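Long-range contact in N-acetylmuramoyl-L-alanine amidase domain-containing protein SAOUHSC_02979 (Staphylococcus aureus, PDB 5T1Q), which probably cleaves amide bonds in bacterial cell-wall peptidoglycan as a secreted hydrolase, this chain holding its glucosaminidase-like and CHAP domains: residues P7-P18 and Q131-F139. Sequence-based numbering, arbitrary orientation.
Sequences PTQDELKHKSKP and QLYSINAGF
The Tyr133 ring meets Pro7 at one edge, where Pro7 CG lies near the ring plane, 3.5 Å from Tyr133 OH. Ile135 CG2, from its own strand, sits in the plane at another edge, while Leu12 CD2 comes in obliquely at 3.8 Å from Tyr133 CE2 and Lys15 CB slants against Tyr133 CD2. This illustrates how an N-terminal segment can dock on a beta-hairpin: strands 119-128 and 131-140 pair antiparallel within the glucosaminidase-like part of the chain, and helix 9-13 slants across the second strand, 7.8 Å away between axes at closest approach, before the loop after it runs antiparallel beside that strand. With CG set between backbone N and carbonyl carbon (chi1 63°), Tyr133 turns its ring to the side where Pro7, Leu12 and Lys15 meet it. The extended Lys15 chain crosses it at about a right angle, bringing its ammonium over a ring face, too far for more than a weak cation-pi attraction.

Beyond the helix, the loop makes a single antiparallel bridge, a hydrogen-bonded pair in which Ser16 N reaches Ser134 O at 2.9 Å, nearly straight at 167°, and Ser134 N returns to Ser16 O along a more bent path. Pro18 then rests on the strand backbone and Leu132 CB. It also touches Gln252, and Lys17 forms a salt bridge with Asp309, so the segment joins the hairpin to the CHAP part.

At the helix start, Thr8 and Glu11 form a capping box, Thr8 OG1 accepting from Glu11 N and Glu11 OE2 from Thr8 N, the latter from above the carboxylate plane. A salt bridge from Lys112 to Glu11 OE2 probably helps stabilise the negative charge, since the carboxylate also faces apolar neighbours: Ile135 CD1 lies 3.4 Å from Glu11 OE2, and Ala137 CB approaches Glu11 OE1 to 3.3 Å.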
loop_
_atom_site.group_PDB
_atom_site.type_symbol
_atom_site.label_atom_id
_atom_site.label_comp_id
_atom_site.label_asym_id
_atom_site.label_seq_id
_atom_site.Cartn_x
_atom_site.Cartn_y
_atom_site.Cartn_z
ATOM N N PRO A 7 0.914 17.454 -2.831
ATOM C CA PRO A 7 1.794 17.863 -3.928
ATOM C C PRO A 7 1.821 19.372 -4.148
ATOM O O PRO A 7 0.773 20.015 -4.161
ATOM C CB PRO A 7 1.182 17.174 -5.156
ATOM C CG PRO A 7 0.414 16.025 -4.615
ATOM C CD PRO A 7 -0.080 16.454 -3.266
ATOM N N THR A 8 3.019 19.920 -4.297
ATOM C CA THR A 8 3.193 21.335 -4.574
ATOM C C THR A 8 3.088 21.555 -6.078
ATOM O O THR A 8 3.069 20.600 -6.856
ATOM C CB THR A 8 4.567 21.837 -4.114
ATOM O OG1 THR A 8 5.591 21.124 -4.817
ATOM C CG2 THR A 8 4.736 21.638 -2.614
ATOM N N GLN A 9 3.039 22.820 -6.476
ATOM C CA GLN A 9 2.952 23.186 -7.884
ATOM C C GLN A 9 4.178 22.693 -8.662
ATOM O O GLN A 9 4.042 22.176 -9.775
ATOM C CB GLN A 9 2.784 24.713 -8.018
ATOM C CG GLN A 9 2.754 25.274 -9.442
ATOM C CD GLN A 9 1.626 24.724 -10.313
ATOM O OE1 GLN A 9 0.761 23.967 -9.854
ATOM N NE2 GLN A 9 1.633 25.113 -11.591
ATOM N N ASP A 10 5.361 22.832 -8.055
ATOM C CA ASP A 10 6.623 22.418 -8.684
ATOM C C ASP A 10 6.707 20.883 -8.807
ATOM O O ASP A 10 7.240 20.358 -9.789
ATOM C CB ASP A 10 7.815 22.979 -7.890
ATOM C CG ASP A 10 9.105 23.046 -8.712
ATOM O OD1 ASP A 10 9.422 22.085 -9.444
ATOM O OD2 ASP A 10 9.817 24.075 -8.611
ATOM N N GLU A 11 6.172 20.174 -7.813
ATOM C CA GLU A 11 6.155 18.704 -7.826
ATOM C C GLU A 11 5.186 18.149 -8.876
ATOM O O GLU A 11 5.463 17.113 -9.482
ATOM C CB GLU A 11 5.805 18.161 -6.437
ATOM C CG GLU A 11 6.916 18.369 -5.414
ATOM C CD GLU A 11 6.487 18.157 -3.969
ATOM O OE1 GLU A 11 7.381 18.173 -3.099
ATOM O OE2 GLU A 11 5.277 17.992 -3.686
ATOM N N LEU A 12 4.062 18.840 -9.080
ATOM C CA LEU A 12 3.046 18.418 -10.059
ATOM C C LEU A 12 3.483 18.599 -11.517
ATOM O O LEU A 12 3.060 17.829 -12.389
ATOM C CB LEU A 12 1.724 19.165 -9.833
ATOM C CG LEU A 12 0.889 18.792 -8.608
ATOM C CD1 LEU A 12 -0.239 19.794 -8.408
ATOM C CD2 LEU A 12 0.332 17.386 -8.748
ATOM N N LYS A 13 4.301 19.617 -11.785
ATOM C CA LYS A 13 4.792 19.866 -13.149
ATOM C C LYS A 13 5.718 18.751 -13.635
ATOM O O LYS A 13 5.726 18.425 -14.821
ATOM C CB LYS A 13 5.493 21.229 -13.249
ATOM C CG LYS A 13 4.530 22.411 -13.237
ATOM C CD LYS A 13 5.234 23.764 -13.311
ATOM C CE LYS A 13 6.021 24.063 -12.043
ATOM N NZ LYS A 13 6.548 25.449 -12.014
ATOM N N HIS A 14 6.480 18.164 -12.711
ATOM C CA HIS A 14 7.389 17.056 -13.033
ATOM C C HIS A 14 6.795 15.671 -12.726
ATOM O O HIS A 14 7.516 14.681 -12.764
ATOM C CB HIS A 14 8.723 17.237 -12.291
ATOM C CG HIS A 14 9.545 18.375 -12.807
ATOM N ND1 HIS A 14 9.288 19.689 -12.478
ATOM C CD2 HIS A 14 10.624 18.394 -13.623
ATOM C CE1 HIS A 14 10.170 20.469 -13.074
ATOM N NE2 HIS A 14 10.991 19.708 -13.776
ATOM N N LYS A 15 5.485 15.598 -12.473
ATOM C CA LYS A 15 4.826 14.321 -12.138
ATOM C C LYS A 15 5.040 13.246 -13.208
ATOM O O LYS A 15 5.161 13.550 -14.390
ATOM C CB LYS A 15 3.319 14.513 -11.898
ATOM C CG LYS A 15 2.489 14.764 -13.150
ATOM C CD LYS A 15 1.012 14.899 -12.827
ATOM C CE LYS A 15 0.194 15.098 -14.097
ATOM N NZ LYS A 15 -1.269 15.119 -13.816
ATOM N N SER A 16 5.047 11.990 -12.780
ATOM C CA SER A 16 5.272 10.863 -13.682
ATOM C C SER A 16 4.260 9.766 -13.464
ATOM O O SER A 16 3.544 9.757 -12.466
ATOM C CB SER A 16 6.663 10.259 -13.422
ATOM O OG SER A 16 7.688 11.228 -13.571
ATOM N N LYS A 17 4.191 8.843 -14.414
ATOM C CA LYS A 17 3.378 7.657 -14.213
ATOM C C LYS A 17 4.161 6.796 -13.235
ATOM O O LYS A 17 5.382 6.865 -13.216
ATOM C CB LYS A 17 3.085 6.908 -15.515
ATOM C CG LYS A 17 1.952 7.545 -16.303
ATOM C CD LYS A 17 1.403 6.631 -17.386
ATOM C CE LYS A 17 2.373 6.491 -18.539
ATOM N NZ LYS A 17 1.770 5.693 -19.637
ATOM N N PRO A 18 3.467 6.041 -12.373
ATOM C CA PRO A 18 4.209 5.213 -11.432
ATOM C C PRO A 18 5.107 4.219 -12.144
ATOM O O PRO A 18 4.674 3.581 -13.102
ATOM C CB PRO A 18 3.099 4.482 -10.669
ATOM C CG PRO A 18 1.948 5.424 -10.719
ATOM C CD PRO A 18 2.015 5.974 -12.114
ATOM N N GLN A 131 -6.980 8.234 -11.043
ATOM C CA GLN A 131 -5.831 8.594 -11.869
ATOM C C GLN A 131 -4.594 8.606 -10.965
ATOM O O GLN A 131 -4.447 9.498 -10.125
ATOM C CB GLN A 131 -6.029 9.979 -12.494
ATOM C CG GLN A 131 -7.334 10.152 -13.265
ATOM C CD GLN A 131 -7.516 11.560 -13.823
ATOM O OE1 GLN A 131 -6.560 12.337 -13.927
ATOM N NE2 GLN A 131 -8.750 11.892 -14.193
ATOM N N LEU A 132 -3.715 7.619 -11.137
ATOM C CA LEU A 132 -2.509 7.496 -10.319
ATOM C C LEU A 132 -1.300 8.197 -10.932
ATOM O O LEU A 132 -1.123 8.204 -12.147
ATOM C CB LEU A 132 -2.160 6.017 -10.103
ATOM C CG LEU A 132 -3.022 5.188 -9.141
ATOM C CD1 LEU A 132 -4.505 5.382 -9.362
ATOM C CD2 LEU A 132 -2.670 3.719 -9.269
ATOM N N TYR A 133 -0.473 8.787 -10.080
ATOM C CA TYR A 133 0.745 9.424 -10.535
ATOM C C TYR A 133 1.780 9.381 -9.434
ATOM O O TYR A 133 1.507 8.924 -8.330
ATOM C CB TYR A 133 0.494 10.853 -11.022
ATOM C CG TYR A 133 -0.011 11.812 -9.977
ATOM C CD1 TYR A 133 -1.359 11.850 -9.645
ATOM C CD2 TYR A 133 0.846 12.715 -9.352
ATOM C CE1 TYR A 133 -1.844 12.747 -8.706
ATOM C CE2 TYR A 133 0.370 13.626 -8.409
ATOM C CZ TYR A 133 -0.980 13.640 -8.093
ATOM O OH TYR A 133 -1.478 14.518 -7.153
ATOM N N SER A 134 2.974 9.845 -9.761
ATOM C CA SER A 134 4.089 9.829 -8.851
ATOM C C SER A 134 4.750 11.187 -8.865
ATOM O O SER A 134 4.727 11.876 -9.877
ATOM C CB SER A 134 5.095 8.775 -9.320
ATOM O OG SER A 134 6.189 8.661 -8.428
ATOM N N ILE A 135 5.297 11.580 -7.721
ATOM C CA ILE A 135 6.081 12.811 -7.608
ATOM C C ILE A 135 7.323 12.490 -6.800
ATOM O O ILE A 135 7.312 11.589 -5.960
ATOM C CB ILE A 135 5.326 13.985 -6.940
ATOM C CG1 ILE A 135 4.915 13.651 -5.498
ATOM C CG2 ILE A 135 4.121 14.393 -7.775
ATOM C CD1 ILE A 135 4.372 14.840 -4.732
ATOM N N ASN A 136 8.394 13.218 -7.083
ATOM C CA ASN A 136 9.645 13.075 -6.380
ATOM C C ASN A 136 9.698 14.222 -5.362
ATOM O O ASN A 136 9.692 15.390 -5.749
ATOM C CB ASN A 136 10.800 13.176 -7.374
ATOM C CG ASN A 136 12.143 12.876 -6.744
ATOM O OD1 ASN A 136 13.024 13.719 -6.734
ATOM N ND2 ASN A 136 12.295 11.681 -6.200
ATOM N N ALA A 137 9.726 13.891 -4.073
ATOM C CA ALA A 137 9.742 14.909 -3.024
ATOM C C ALA A 137 10.687 14.582 -1.868
ATOM O O ALA A 137 11.040 13.422 -1.642
ATOM C CB ALA A 137 8.333 15.119 -2.497
ATOM N N GLY A 138 11.072 15.629 -1.136
ATOM C CA GLY A 138 11.956 15.501 0.011
ATOM C C GLY A 138 11.181 15.089 1.246
ATOM O O GLY A 138 10.155 15.668 1.559
ATOM N N PHE A 139 11.672 14.070 1.935
ATOM C CA PHE A 139 11.048 13.575 3.154
ATOM C C PHE A 139 11.993 13.788 4.309
ATOM O O PHE A 139 13.212 13.789 4.134
ATOM C CB PHE A 139 10.688 12.091 3.030
ATOM C CG PHE A 139 9.470 11.831 2.197
ATOM C CD1 PHE A 139 9.560 11.757 0.821
ATOM C CD2 PHE A 139 8.229 11.635 2.800
ATOM C CE1 PHE A 139 8.436 11.500 0.045
ATOM C CE2 PHE A 139 7.093 11.372 2.030
ATOM C CZ PHE A 139 7.198 11.309 0.647
HETATM O O HOH W 1 7.652 15.280 -9.663
#